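Hepatocyte growth factor-regulated tyrosine kinase substrate (PDB 1DVP) acts in endosome membrane invagination and multivesicular body formation, promotes degradation of activated tyrosine kinase receptors, and binds ubiquitin and phosphatidylinositol. Local coordinates at residues 22-27 / 202-207; 28-33 / 71-76; 65-70 / 103-108; 80-85 / 115-120; 164-169 / 209-214. All coordinates share one frame; numbering follows the deposited sequence.

Contact 1 (22-27 / 202-207)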
# COMPACT_ATOMS: atom_id res chain seq x y z
N ASP A 22 -24.78 -6.78 0.62
CA ASP A 22 -24.70 -5.37 0.85
C ASP A 22 -23.63 -5.20 1.96
O ASP A 22 -23.93 -5.05 3.16
CB ASP A 22 -26.08 -4.88 1.30
CG ASP A 22 -26.07 -3.42 1.67
OD1 ASP A 22 -24.97 -2.81 1.62
OD2 ASP A 22 -27.15 -2.89 2.04
N TRP A 23 -22.37 -5.30 1.55
CA TRP A 23 -21.24 -5.19 2.47
C TRP A 23 -21.21 -3.89 3.28
O TRP A 23 -20.92 -3.90 4.47
CB TRP A 23 -19.93 -5.40 1.71
CG TRP A 23 -19.82 -6.85 1.38
CD1 TRP A 23 -20.01 -7.47 0.15
CD2 TRP A 23 -19.66 -7.89 2.33
NE1 TRP A 23 -19.99 -8.84 0.30
CE2 TRP A 23 -19.77 -9.13 1.63
CE3 TRP A 23 -19.43 -7.92 3.72
CZ2 TRP A 23 -19.65 -10.36 2.26
CZ3 TRP A 23 -19.31 -9.17 4.35
CH2 TRP A 23 -19.43 -10.36 3.62
N PRO A 24 -21.51 -2.76 2.65
CA PRO A 24 -21.52 -1.50 3.40
C PRO A 24 -22.44 -1.56 4.63
O PRO A 24 -22.04 -1.11 5.71
CB PRO A 24 -22.00 -0.47 2.36
CG PRO A 24 -21.38 -1.02 1.07
CD PRO A 24 -21.70 -2.53 1.21
N SER A 25 -23.63 -2.11 4.50
CA SER A 25 -24.57 -2.22 5.65
C SER A 25 -24.07 -3.27 6.64
O SER A 25 -24.25 -3.14 7.86
CB SER A 25 -26.00 -2.64 5.20
OG SER A 25 -26.61 -1.66 4.34
N ILE A 26 -23.46 -4.32 6.13
CA ILE A 26 -22.97 -5.35 7.03
C ILE A 26 -21.79 -4.83 7.91
O ILE A 26 -21.71 -5.14 9.12
CB ILE A 26 -22.54 -6.61 6.23
CG1 ILE A 26 -23.81 -7.30 5.65
CG2 ILE A 26 -21.79 -7.55 7.13
CD1 ILE A 26 -23.52 -8.45 4.60
N LEU A 27 -20.91 -4.05 7.30
CA LEU A 27 -19.78 -3.47 7.98
C LEU A 27 -20.31 -2.44 9.01
O LEU A 27 -19.75 -2.29 10.11
CB LEU A 27 -18.80 -2.86 6.95
CG LEU A 27 -18.15 -3.96 6.04
CD1 LEU A 27 -17.17 -3.35 5.06
CD2 LEU A 27 -17.47 -5.04 6.94
N GLY A 202 -14.45 -3.22 2.65
CA GLY A 202 -15.04 -1.88 2.56
C GLY A 202 -14.61 -1.18 1.29
O GLY A 202 -14.76 0.05 1.17
N ILE A 203 -14.08 -1.92 0.33
CA ILE A 203 -13.64 -1.26 -0.90
C ILE A 203 -14.60 -1.63 -2.04
O ILE A 203 -14.53 -2.72 -2.57
CB ILE A 203 -12.23 -1.72 -1.26
CG1 ILE A 203 -11.35 -1.68 -0.00
CG2 ILE A 203 -11.66 -0.84 -2.39
CD1 ILE A 203 -9.92 -2.11 -0.25
N GLU A 204 -15.48 -0.72 -2.43
CA GLU A 204 -16.46 -1.03 -3.47
C GLU A 204 -15.91 -0.82 -4.89
O GLU A 204 -16.29 -1.53 -5.81
CB GLU A 204 -17.74 -0.18 -3.29
CG GLU A 204 -18.50 -0.47 -2.04
CD GLU A 204 -19.26 -1.79 -2.10
OE1 GLU A 204 -20.03 -1.99 -3.06
OE2 GLU A 204 -19.10 -2.62 -1.18
N LYS A 205 -15.03 0.14 -5.06
CA LYS A 205 -14.42 0.38 -6.37
C LYS A 205 -13.41 -0.74 -6.72
O LYS A 205 -12.89 -1.44 -5.85
CB LYS A 205 -13.71 1.72 -6.33
CG LYS A 205 -12.40 1.69 -5.52
CD LYS A 205 -11.80 3.09 -5.36
CE LYS A 205 -11.61 3.77 -6.68
NZ LYS A 205 -10.22 3.51 -7.23
N GLU A 206 -13.17 -0.93 -8.01
CA GLU A 206 -12.23 -1.94 -8.46
C GLU A 206 -10.82 -1.42 -8.20
O GLU A 206 -10.49 -0.33 -8.63
CB GLU A 206 -12.43 -2.21 -9.94
CG GLU A 206 -13.63 -3.09 -10.16
CD GLU A 206 -13.82 -3.50 -11.59
OE1 GLU A 206 -14.81 -4.22 -11.88
OE2 GLU A 206 -12.99 -3.09 -12.43
N VAL A 207 -10.02 -2.21 -7.48
CA VAL A 207 -8.67 -1.82 -7.14
C VAL A 207 -7.68 -2.89 -7.68
O VAL A 207 -8.06 -4.01 -8.03
CB VAL A 207 -8.52 -1.70 -5.60
CG1 VAL A 207 -9.33 -0.50 -5.06
CG2 VAL A 207 -8.99 -2.97 -4.94
O HOH W 1 -21.12 -4.86 -1.22
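Glu204 OE2 reaches helix 23-34 through a water. The water donates to Glu204 OE2 at 3.0 Å. It accepts from Trp23 N, in the first turn of the helix, at 3.1 Å. The same carboxylate oxygen lies against the ring of Pro24, with Glu204 OE2 3.5 Å from Pro24 CD. Pro24 and Glu204 approach from opposite directions. The glutamate chain bends at chi2 (-75°), which brings its carboxylate back to the helix start. A separate, apolar touch lies one turn further along the helix: Leu27 CD1 packs 3.6 Å from Gly202 CA. Gly202 has a positive phi, a backbone shape that favours glycine.

The helix start is fixed from within. Asp22 is its N-cap, and Ser25 N donates to Asp22 OD1 at 3.3 Å from well above the carboxylate plane. Ser25 OG donates to Asp22 OD2 at 2.7 Å, so one residue holds both carboxylate oxygens. The Trp23 indole turns away into the VHS core, where it meets Leu64 and Ser68 of helix 56-72. It also touches Pro199 and Lys200 of the FYVE part. Phe173 of the second subunit packs on Leu27. The contact is small and partly open to solvent. It joins the capped N-terminus of a VHS helix to the strand region of the FYVE zinc finger, an interface between tandem domains.

Contact 2 (28-33 / 71-76)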
# COMPACT_ATOMS: atom_id res chain seq x y z
N LEU A 28 -21.38 -1.72 8.65
CA LEU A 28 -22.01 -0.76 9.58
C LEU A 28 -22.56 -1.53 10.82
O LEU A 28 -22.43 -1.07 11.97
CB LEU A 28 -23.16 -0.01 8.88
CG LEU A 28 -22.83 1.24 8.05
CD1 LEU A 28 -24.10 1.78 7.35
CD2 LEU A 28 -22.27 2.38 9.03
N ILE A 29 -23.19 -2.69 10.59
CA ILE A 29 -23.71 -3.51 11.68
C ILE A 29 -22.55 -3.91 12.61
O ILE A 29 -22.65 -3.71 13.81
CB ILE A 29 -24.48 -4.77 11.14
CG1 ILE A 29 -25.84 -4.33 10.59
CG2 ILE A 29 -24.70 -5.84 12.28
CD1 ILE A 29 -26.60 -5.39 9.89
N CYS A 30 -21.44 -4.40 12.06
CA CYS A 30 -20.30 -4.77 12.89
C CYS A 30 -19.81 -3.60 13.74
O CYS A 30 -19.57 -3.77 14.93
CB CYS A 30 -19.17 -5.31 12.02
SG CYS A 30 -19.66 -6.82 11.20
N ASP A 31 -19.64 -2.42 13.15
CA ASP A 31 -19.23 -1.24 13.92
C ASP A 31 -20.25 -0.89 15.03
O ASP A 31 -19.86 -0.58 16.17
CB ASP A 31 -19.06 -0.03 12.98
CG ASP A 31 -17.73 -0.09 12.19
OD1 ASP A 31 -16.79 -0.78 12.66
OD2 ASP A 31 -17.65 0.55 11.12
N GLU A 32 -21.55 -0.91 14.69
CA GLU A 32 -22.58 -0.58 15.70
C GLU A 32 -22.47 -1.50 16.91
O GLU A 32 -22.65 -1.04 18.03
CB GLU A 32 -24.01 -0.63 15.11
CG GLU A 32 -24.19 0.32 13.93
CD GLU A 32 -25.55 0.27 13.19
OE1 GLU A 32 -25.91 -0.75 12.55
OE2 GLU A 32 -26.24 1.31 13.23
N ILE A 33 -22.14 -2.77 16.71
CA ILE A 33 -22.01 -3.68 17.85
C ILE A 33 -20.72 -3.38 18.62
O ILE A 33 -20.71 -3.26 19.86
CB ILE A 33 -22.02 -5.15 17.38
CG1 ILE A 33 -23.37 -5.47 16.73
CG2 ILE A 33 -21.72 -6.08 18.55
CD1 ILE A 33 -23.47 -6.96 16.19
N LYS A 71 -17.30 -13.10 13.18
CA LYS A 71 -15.94 -12.87 12.77
C LYS A 71 -15.34 -11.48 13.15
O LYS A 71 -14.14 -11.38 13.47
CB LYS A 71 -15.82 -13.07 11.27
CG LYS A 71 -14.46 -12.80 10.74
CD LYS A 71 -14.27 -13.48 9.44
CE LYS A 71 -14.41 -12.47 8.31
NZ LYS A 71 -14.21 -13.18 7.00
N ASN A 72 -16.17 -10.44 13.10
CA ASN A 72 -15.68 -9.08 13.36
C ASN A 72 -16.01 -8.44 14.69
O ASN A 72 -15.60 -7.32 14.94
CB ASN A 72 -16.19 -8.12 12.27
CG ASN A 72 -15.68 -8.48 10.91
OD1 ASN A 72 -14.56 -8.99 10.78
ND2 ASN A 72 -16.47 -8.22 9.90
N CYS A 73 -16.76 -9.13 15.55
CA CYS A 73 -17.14 -8.50 16.81
C CYS A 73 -16.66 -9.12 18.15
O CYS A 73 -17.07 -8.68 19.23
CB CYS A 73 -18.66 -8.29 16.79
SG CYS A 73 -19.18 -7.25 15.34
N GLY A 74 -15.78 -10.12 18.05
CA GLY A 74 -15.18 -10.77 19.22
C GLY A 74 -16.01 -11.49 20.29
O GLY A 74 -17.13 -11.93 20.07
N ALA A 75 -15.43 -11.59 21.47
CA ALA A 75 -16.07 -12.29 22.58
C ALA A 75 -17.47 -11.83 22.94
O ALA A 75 -18.31 -12.66 23.25
CB ALA A 75 -15.16 -12.26 23.82
N PRO A 76 -17.74 -10.52 22.92
CA PRO A 76 -19.12 -10.14 23.28
C PRO A 76 -20.18 -10.91 22.45
O PRO A 76 -21.24 -11.30 22.95
CB PRO A 76 -19.13 -8.64 23.02
CG PRO A 76 -17.75 -8.23 23.37
CD PRO A 76 -16.91 -9.32 22.71
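Cys30 and Cys73 face each other where helix 23-34 runs past the end of helix 56-72, in the helical superhelix of the VHS domain. Both cysteines point toward the opposite segment, but their sulfurs go to different places. Cys73 SG lies against the backbone and base of Cys30, 3.5 Å from Cys30 O and 3.8 Å from Cys30 CB. Cys30 SG instead turns to Asn72. It sits alongside that side chain, 3.7 Å from Asn72 ND2 and 3.9 Å from Asn72 CB. The Cys30 torsion explains this: SG stands beside its own backbone N (chi1 -65°), and this swings it to the Asn72 side of the contact.

One turn further along, Ile33 closes the other flank. Its CB is 4.1 Å from Cys73 SG, and its CG2 branch approaches Cys73 CB. Cys73 therefore wedges between Cys30 and Ile33. It is also the residue at which the chain leaves helix 56-72, just before Gly74, whose phi is positive.

All four touching residues are buried. The Asn72 amide has its polar partner elsewhere: Asn72 OD1 accepts from Asp153 N. Phe173 of the second subunit packs on both Cys30 and Asn72, so Cys30 and Asn72 also form part of the interface with the second subunit. The two sulfurs are not bonded to each other: Cys30 SG and Cys73 SG stand 4.2 Å apart.

Contact 3 (65-70 / 103-108)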
# COMPACT_ATOMS: atom_id res chain seq x y z
N VAL A 65 -24.84 -12.16 7.61
CA VAL A 65 -24.69 -11.12 8.62
C VAL A 65 -24.13 -11.77 9.89
O VAL A 65 -23.21 -11.26 10.53
CB VAL A 65 -26.07 -10.42 8.93
CG1 VAL A 65 -25.96 -9.48 10.16
CG2 VAL A 65 -26.51 -9.63 7.70
N LEU A 66 -24.68 -12.93 10.23
CA LEU A 66 -24.23 -13.67 11.41
C LEU A 66 -22.75 -14.08 11.32
O LEU A 66 -22.01 -13.93 12.27
CB LEU A 66 -25.10 -14.92 11.57
CG LEU A 66 -25.43 -15.40 13.00
CD1 LEU A 66 -25.80 -16.90 12.89
CD2 LEU A 66 -24.28 -15.17 14.00
N GLU A 67 -22.33 -14.58 10.18
CA GLU A 67 -20.94 -14.97 9.99
C GLU A 67 -20.01 -13.78 10.25
O GLU A 67 -18.95 -13.91 10.87
CB GLU A 67 -20.76 -15.48 8.57
CG GLU A 67 -19.31 -15.83 8.15
CD GLU A 67 -19.27 -16.25 6.67
OE1 GLU A 67 -20.38 -16.35 6.07
OE2 GLU A 67 -18.18 -16.48 6.11
N SER A 68 -20.44 -12.61 9.77
CA SER A 68 -19.68 -11.38 9.90
C SER A 68 -19.53 -10.84 11.30
O SER A 68 -18.45 -10.38 11.65
CB SER A 68 -20.28 -10.28 9.01
OG SER A 68 -20.23 -10.68 7.67
N ILE A 69 -20.59 -10.86 12.10
CA ILE A 69 -20.41 -10.33 13.45
C ILE A 69 -19.61 -11.30 14.33
O ILE A 69 -18.87 -10.89 15.22
CB ILE A 69 -21.78 -9.93 14.14
CG1 ILE A 69 -22.67 -11.17 14.35
CG2 ILE A 69 -22.52 -8.93 13.26
CD1 ILE A 69 -23.89 -10.87 15.27
N VAL A 70 -19.73 -12.60 14.04
CA VAL A 70 -18.98 -13.58 14.81
C VAL A 70 -17.55 -13.34 14.45
O VAL A 70 -16.65 -13.39 15.29
CB VAL A 70 -19.36 -15.04 14.44
CG1 VAL A 70 -18.26 -16.04 14.96
CG2 VAL A 70 -20.69 -15.40 15.07
N ARG A 103 -29.79 -24.31 4.42
CA ARG A 103 -29.25 -25.45 5.17
C ARG A 103 -27.75 -25.67 4.92
O ARG A 103 -26.99 -25.97 5.86
CB ARG A 103 -30.03 -26.72 4.82
CG ARG A 103 -29.28 -27.99 5.17
CD ARG A 103 -30.11 -29.24 4.84
NE ARG A 103 -31.46 -29.11 5.37
CZ ARG A 103 -32.53 -28.81 4.64
NH1 ARG A 103 -32.42 -28.61 3.33
NH2 ARG A 103 -33.71 -28.68 5.23
N GLN A 104 -27.34 -25.51 3.66
CA GLN A 104 -25.94 -25.65 3.26
C GLN A 104 -25.07 -24.57 3.92
O GLN A 104 -23.98 -24.85 4.41
CB GLN A 104 -25.79 -25.56 1.74
CG GLN A 104 -26.13 -26.85 1.00
CD GLN A 104 -25.72 -28.08 1.79
OE1 GLN A 104 -26.52 -28.63 2.52
NE2 GLN A 104 -24.46 -28.49 1.67
N LYS A 105 -25.58 -23.35 3.94
CA LYS A 105 -24.82 -22.25 4.52
C LYS A 105 -24.65 -22.45 6.02
O LYS A 105 -23.59 -22.17 6.57
CB LYS A 105 -25.51 -20.90 4.22
CG LYS A 105 -24.76 -19.68 4.76
CD LYS A 105 -23.36 -19.52 4.15
CE LYS A 105 -22.59 -18.38 4.86
NZ LYS A 105 -21.29 -18.07 4.19
N MET A 106 -25.68 -22.96 6.67
CA MET A 106 -25.60 -23.18 8.11
C MET A 106 -24.62 -24.30 8.45
O MET A 106 -23.89 -24.23 9.44
CB MET A 106 -26.98 -23.51 8.68
CG MET A 106 -27.07 -23.53 10.20
SD MET A 106 -26.80 -21.89 11.03
CE MET A 106 -25.11 -22.05 11.44
N LEU A 107 -24.61 -25.34 7.61
CA LEU A 107 -23.74 -26.48 7.79
C LEU A 107 -22.30 -26.01 7.66
O LEU A 107 -21.44 -26.40 8.45
CB LEU A 107 -24.05 -27.57 6.75
CG LEU A 107 -24.66 -28.89 7.30
CD1 LEU A 107 -25.21 -28.72 8.72
CD2 LEU A 107 -25.74 -29.38 6.33
N GLU A 108 -22.04 -25.18 6.67
CA GLU A 108 -20.71 -24.60 6.47
C GLU A 108 -20.26 -23.77 7.69
O GLU A 108 -19.14 -23.92 8.16
CB GLU A 108 -20.74 -23.72 5.21
CG GLU A 108 -19.53 -22.78 4.99
CD GLU A 108 -19.91 -21.57 4.10
OE1 GLU A 108 -19.79 -20.42 4.56
OE2 GLU A 108 -20.36 -21.78 2.95
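Lys105 NZ lies between two glutamates, and this is the tight part of the contact. It donates to Glu67 OE1 across the helices at 2.7 Å. It also donates to Glu108 OE1, one turn along its own helix, at 2.8 Å. Both oxygens are met on the syn side, moderately out of the carboxylate planes. Glu67 reaches out fully extended, with CG anti to the backbone N (chi1 175°). Lys105 bends at chi2 (62°) and crosses it at about a right angle.

The rest is loose. The backbones stay well apart, with Glu67 CA and Met106 CA 9.6 Å from each other. On the inner side Leu66 and Met106 come only within 5.4 Å, at Leu66 CD1 and Met106 CE; Phe90 and Trp113 touch both residues. The three charged residues remain partly exposed to solvent.

The carboxylates themselves come close, with Glu67 OE1 and Glu108 OE1 4.4 Å apart. With an alanine here instead of Lys105, the two glutamates would probably be left facing each other without the ammonium between them. The chemistry implies a salt-bridge network at the surface of the VHS domain that ties helix 56-72 to helix 100-116. One ammonium is shared by two carboxylates and probably eases the repulsion between them, while the formal charge of the trio stays negative.

Contact 4 (80-85 / 115-120)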
# COMPACT_ATOMS: atom_id res chain seq x y z
N GLU A 80 -22.60 -14.58 23.34
CA GLU A 80 -24.03 -14.47 23.14
C GLU A 80 -24.50 -15.57 22.23
O GLU A 80 -25.55 -16.17 22.45
CB GLU A 80 -24.41 -13.14 22.47
CG GLU A 80 -25.86 -13.12 21.96
CD GLU A 80 -26.88 -12.98 23.08
OE1 GLU A 80 -28.04 -13.44 22.92
OE2 GLU A 80 -26.53 -12.41 24.12
N VAL A 81 -23.69 -15.84 21.20
CA VAL A 81 -24.01 -16.82 20.18
C VAL A 81 -23.81 -18.33 20.44
O VAL A 81 -24.75 -19.12 20.28
CB VAL A 81 -23.28 -16.46 18.86
CG1 VAL A 81 -23.44 -17.55 17.85
CG2 VAL A 81 -23.80 -15.12 18.32
N PHE A 82 -22.59 -18.72 20.81
CA PHE A 82 -22.25 -20.13 20.99
C PHE A 82 -22.60 -20.72 22.35
O PHE A 82 -21.72 -21.00 23.18
CB PHE A 82 -20.76 -20.34 20.67
CG PHE A 82 -20.37 -19.88 19.29
CD1 PHE A 82 -19.42 -18.90 19.11
CD2 PHE A 82 -21.00 -20.42 18.16
CE1 PHE A 82 -19.08 -18.44 17.83
CE2 PHE A 82 -20.68 -19.97 16.87
CZ PHE A 82 -19.73 -18.99 16.70
N THR A 83 -23.89 -20.88 22.58
CA THR A 83 -24.35 -21.48 23.80
C THR A 83 -24.96 -22.81 23.36
O THR A 83 -25.13 -23.09 22.17
CB THR A 83 -25.45 -20.65 24.50
OG1 THR A 83 -26.59 -20.53 23.64
CG2 THR A 83 -24.94 -19.28 24.87
N LYS A 84 -25.29 -23.61 24.36
CA LYS A 84 -25.90 -24.89 24.17
C LYS A 84 -27.17 -24.76 23.34
O LYS A 84 -27.29 -25.37 22.27
CB LYS A 84 -26.21 -25.46 25.55
CG LYS A 84 -26.51 -24.36 26.61
CD LYS A 84 -27.79 -23.57 26.32
CE LYS A 84 -28.10 -22.50 27.36
NZ LYS A 84 -27.13 -21.35 27.39
N GLU A 85 -28.11 -23.96 23.82
CA GLU A 85 -29.36 -23.82 23.10
C GLU A 85 -29.13 -23.33 21.68
O GLU A 85 -29.53 -24.00 20.74
CB GLU A 85 -30.35 -22.93 23.88
CG GLU A 85 -29.82 -21.63 24.44
CD GLU A 85 -30.79 -20.99 25.46
OE1 GLU A 85 -32.04 -21.06 25.24
OE2 GLU A 85 -30.32 -20.42 26.47
N TYR A 115 -13.89 -25.40 13.58
CA TYR A 115 -12.44 -25.27 13.44
C TYR A 115 -11.88 -23.94 13.94
O TYR A 115 -10.75 -23.88 14.46
CB TYR A 115 -12.00 -25.47 12.00
CG TYR A 115 -12.01 -26.90 11.59
CD1 TYR A 115 -13.19 -27.52 11.15
CD2 TYR A 115 -10.85 -27.67 11.71
CE1 TYR A 115 -13.22 -28.90 10.84
CE2 TYR A 115 -10.87 -29.05 11.40
CZ TYR A 115 -12.06 -29.65 10.97
OH TYR A 115 -12.09 -30.98 10.64
N ALA A 116 -12.66 -22.87 13.79
CA ALA A 116 -12.20 -21.56 14.25
C ALA A 116 -11.95 -21.57 15.77
O ALA A 116 -10.89 -21.15 16.23
CB ALA A 116 -13.23 -20.46 13.88
N PHE A 117 -12.91 -22.03 16.56
CA PHE A 117 -12.72 -22.05 18.01
C PHE A 117 -12.20 -23.39 18.54
O PHE A 117 -12.43 -23.72 19.71
CB PHE A 117 -14.03 -21.70 18.72
CG PHE A 117 -14.59 -20.37 18.32
CD1 PHE A 117 -15.40 -20.26 17.20
CD2 PHE A 117 -14.24 -19.22 19.01
CE1 PHE A 117 -15.85 -19.03 16.77
CE2 PHE A 117 -14.69 -17.97 18.59
CZ PHE A 117 -15.50 -17.89 17.46
N ARG A 118 -11.50 -24.13 17.69
CA ARG A 118 -10.99 -25.44 18.07
C ARG A 118 -10.09 -25.46 19.31
O ARG A 118 -10.13 -26.42 20.08
CB ARG A 118 -10.27 -26.12 16.89
CG ARG A 118 -8.90 -25.57 16.53
CD ARG A 118 -8.35 -26.24 15.26
NE ARG A 118 -8.17 -27.68 15.41
CZ ARG A 118 -7.79 -28.51 14.44
NH1 ARG A 118 -7.53 -28.05 13.22
NH2 ARG A 118 -7.65 -29.81 14.69
N SER A 119 -9.33 -24.39 19.51
CA SER A 119 -8.41 -24.30 20.66
C SER A 119 -8.89 -23.40 21.79
O SER A 119 -8.11 -22.97 22.65
CB SER A 119 -7.05 -23.82 20.18
OG SER A 119 -6.45 -24.80 19.35
N SER A 120 -10.19 -23.11 21.78
CA SER A 120 -10.82 -22.27 22.77
C SER A 120 -11.59 -23.08 23.80
O SER A 120 -12.40 -23.95 23.45
CB SER A 120 -11.78 -21.28 22.10
OG SER A 120 -12.55 -20.60 23.07
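Phe117 meets Phe82 through its CD1, CE1 and CZ atoms. At the base, CB points toward segment 80-85, and CG stands beside the backbone N (chi1 -57°), which carries the ring across. Phe117 CD1 is the first atom to come near, 4.2 Å from Phe82 CE1. Phe117 CE1 makes the closest touch, 3.5 Å from Phe82 CE1, and also approaches Phe82 CZ at 3.9 Å. At the tip, Phe117 CZ lies 3.6 Å from the same Phe82 CE1. The two side chains cross at about a right angle. Their ring planes are at 57°, with centroids 5.0 Å apart, an oblique pairing.

Each phenylalanine follows the end of a helix. Phe82 is the centre of an inverse gamma turn between helices 74-81 and 84-96, and Phe117 starts a type I beta turn after helix 100-116. More rings surround the pair: Trp113 meets Phe82 edge-to-face, and His78 does the same with Phe117. A serine in place of Phe117 would probably open a gap beside Phe82 and leave His78 without this ring partner. Ile126 of helix 125-135 touches both phenylalanines. This is a buried aromatic cluster in the VHS helical superhelix, joining the turn after helix 74-81 to the turn after helix 100-116.

Contact 5 (164-169 / 209-214). With ZN (zinc ion), chain B; ZN (zinc ion), chain C.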
# COMPACT_ATOMS: atom_id res chain seq x y z
N CYS A 164 9.38 -9.18 -7.57
CA CYS A 164 7.92 -9.37 -7.64
C CYS A 164 7.53 -10.70 -6.96
O CYS A 164 8.04 -11.71 -7.38
CB CYS A 164 7.44 -9.47 -9.07
SG CYS A 164 5.77 -10.20 -9.14
N HIS A 165 6.59 -10.70 -5.98
CA HIS A 165 6.23 -11.91 -5.24
C HIS A 165 5.87 -13.12 -6.14
O HIS A 165 6.21 -14.27 -5.84
CB HIS A 165 5.03 -11.60 -4.32
CG HIS A 165 4.68 -12.70 -3.36
ND1 HIS A 165 5.52 -13.11 -2.35
CD2 HIS A 165 3.56 -13.46 -3.25
CE1 HIS A 165 4.95 -14.08 -1.66
NE2 HIS A 165 3.76 -14.31 -2.19
N ARG A 166 5.17 -12.85 -7.23
CA ARG A 166 4.75 -13.92 -8.09
C ARG A 166 5.79 -14.43 -9.09
O ARG A 166 6.16 -15.62 -9.06
CB ARG A 166 3.44 -13.54 -8.84
CG ARG A 166 2.77 -14.74 -9.61
CD ARG A 166 1.48 -14.29 -10.31
NE ARG A 166 0.64 -15.34 -10.93
CZ ARG A 166 -0.15 -16.20 -10.27
NH1 ARG A 166 -0.23 -16.22 -8.93
NH2 ARG A 166 -0.95 -17.00 -10.96
N CYS A 167 6.28 -13.53 -9.95
CA CYS A 167 7.19 -14.01 -10.99
C CYS A 167 8.66 -13.90 -10.65
O CYS A 167 9.50 -14.46 -11.33
CB CYS A 167 6.89 -13.26 -12.29
SG CYS A 167 7.52 -11.54 -12.38
N ARG A 168 8.97 -13.19 -9.56
CA ARG A 168 10.32 -12.96 -9.08
C ARG A 168 11.14 -12.00 -9.91
O ARG A 168 12.35 -11.88 -9.70
CB ARG A 168 11.11 -14.29 -8.90
CG ARG A 168 10.31 -15.41 -8.21
CD ARG A 168 9.70 -14.97 -6.86
NE ARG A 168 10.69 -14.79 -5.82
CZ ARG A 168 10.40 -14.39 -4.58
NH1 ARG A 168 9.13 -14.14 -4.25
NH2 ARG A 168 11.35 -14.24 -3.67
N VAL A 169 10.55 -11.28 -10.84
CA VAL A 169 11.39 -10.35 -11.61
C VAL A 169 11.97 -9.28 -10.63
O VAL A 169 11.28 -8.86 -9.67
CB VAL A 169 10.55 -9.65 -12.73
CG1 VAL A 169 9.47 -8.81 -12.07
CG2 VAL A 169 11.42 -8.85 -13.67
N VAL A 209 -5.20 -5.95 -7.98
CA VAL A 209 -4.98 -7.20 -7.27
C VAL A 209 -3.95 -8.07 -8.08
O VAL A 209 -3.78 -7.89 -9.27
CB VAL A 209 -6.27 -8.03 -7.09
CG1 VAL A 209 -7.25 -7.33 -6.13
CG2 VAL A 209 -6.98 -8.24 -8.42
N CYS A 210 -3.27 -8.99 -7.43
CA CYS A 210 -2.33 -9.87 -8.12
C CYS A 210 -3.14 -11.04 -8.76
O CYS A 210 -4.32 -11.30 -8.45
CB CYS A 210 -1.30 -10.42 -7.12
SG CYS A 210 -1.97 -11.67 -6.07
N ASP A 211 -2.47 -11.74 -9.66
CA ASP A 211 -3.07 -12.86 -10.38
C ASP A 211 -3.55 -13.95 -9.45
O ASP A 211 -4.64 -14.40 -9.60
CB ASP A 211 -2.07 -13.39 -11.43
CG ASP A 211 -1.97 -12.44 -12.59
OD1 ASP A 211 -2.90 -11.66 -12.75
OD2 ASP A 211 -1.00 -12.45 -13.36
N GLY A 212 -2.75 -14.36 -8.49
CA GLY A 212 -3.19 -15.38 -7.55
C GLY A 212 -4.49 -15.01 -6.83
O GLY A 212 -5.39 -15.85 -6.71
N CYS A 213 -4.57 -13.76 -6.34
CA CYS A 213 -5.78 -13.26 -5.63
C CYS A 213 -6.96 -13.11 -6.58
O CYS A 213 -8.06 -13.46 -6.24
CB CYS A 213 -5.48 -11.89 -4.94
SG CYS A 213 -4.48 -12.15 -3.45
N PHE A 214 -6.74 -12.59 -7.78
CA PHE A 214 -7.82 -12.46 -8.74
C PHE A 214 -8.43 -13.84 -9.04
O PHE A 214 -9.65 -13.97 -9.25
CB PHE A 214 -7.30 -11.90 -10.04
CG PHE A 214 -8.35 -11.72 -11.08
CD1 PHE A 214 -9.09 -10.56 -11.12
CD2 PHE A 214 -8.59 -12.73 -12.02
CE1 PHE A 214 -10.05 -10.39 -12.09
CE2 PHE A 214 -9.56 -12.57 -13.00
CZ PHE A 214 -10.29 -11.40 -13.04
ZN ZN B . 5.57 -10.18 -11.64
ZN ZN C . -2.72 -10.67 -4.01
O HOH W 2 -0.20 -13.83 -7.31
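Arg166 lays one face of its guanidinium over the start of helix 211-219. Asp211 CB sits against that face, 3.4 Å from Arg166 NE. Gly212 N lies over the same face, 3.2 Å from Arg166 NH1. These two nitrogens are both donors and do not bond. A water accepts from each at 2.9 Å and bridges them. The arginine is extended from CG to NE, with CG anti to the backbone N (chi1 -170°), which carries the guanidinium across to Asp211 and Gly212. Asp211 OD2 is 4.1 Å from Arg166 NE but well out of the guanidinium plane, so no N-H points at it and any attraction is probably one of charge alone. Asp211 OD1 forms a salt bridge with Lys194.

The segments hold different zinc ions. Cys164 and Cys167 bind one, completed by Cys188 and Cys191. Cys210 and Cys213 bind the other at 2.4 Å each through SG, completed by Cys180 and Cys183. Cys210 SG also caps the helix, accepting from Cys213 N. The interleaved cysteine pairs make the cross-brace of a FYVE zinc finger.

Contacts 2, 3 and 4 lie within the VHS domain and run on from one another. Contacts 2 and 3 share helix 56-72 and touch through Ile33 CD1 and Ile69 CG2, 3.7 Å apart. Contact 3 meets contact 4 where Val70 CG1 lies 3.7 Å from Phe82 CZ. Contact 1 shares helix 23-34 with contact 2, their centres about 16 Å apart, and joins this domain to the FYVE finger. Contact 5 is in that finger and supplies two of the four cysteines to each of the two zinc ions, which are 11.3 Å apart. Centre to centre, it lies about 23 Å from contact 1 and about 36 Å from contact 4. Contacts 1 and 2 also touch the second subunit.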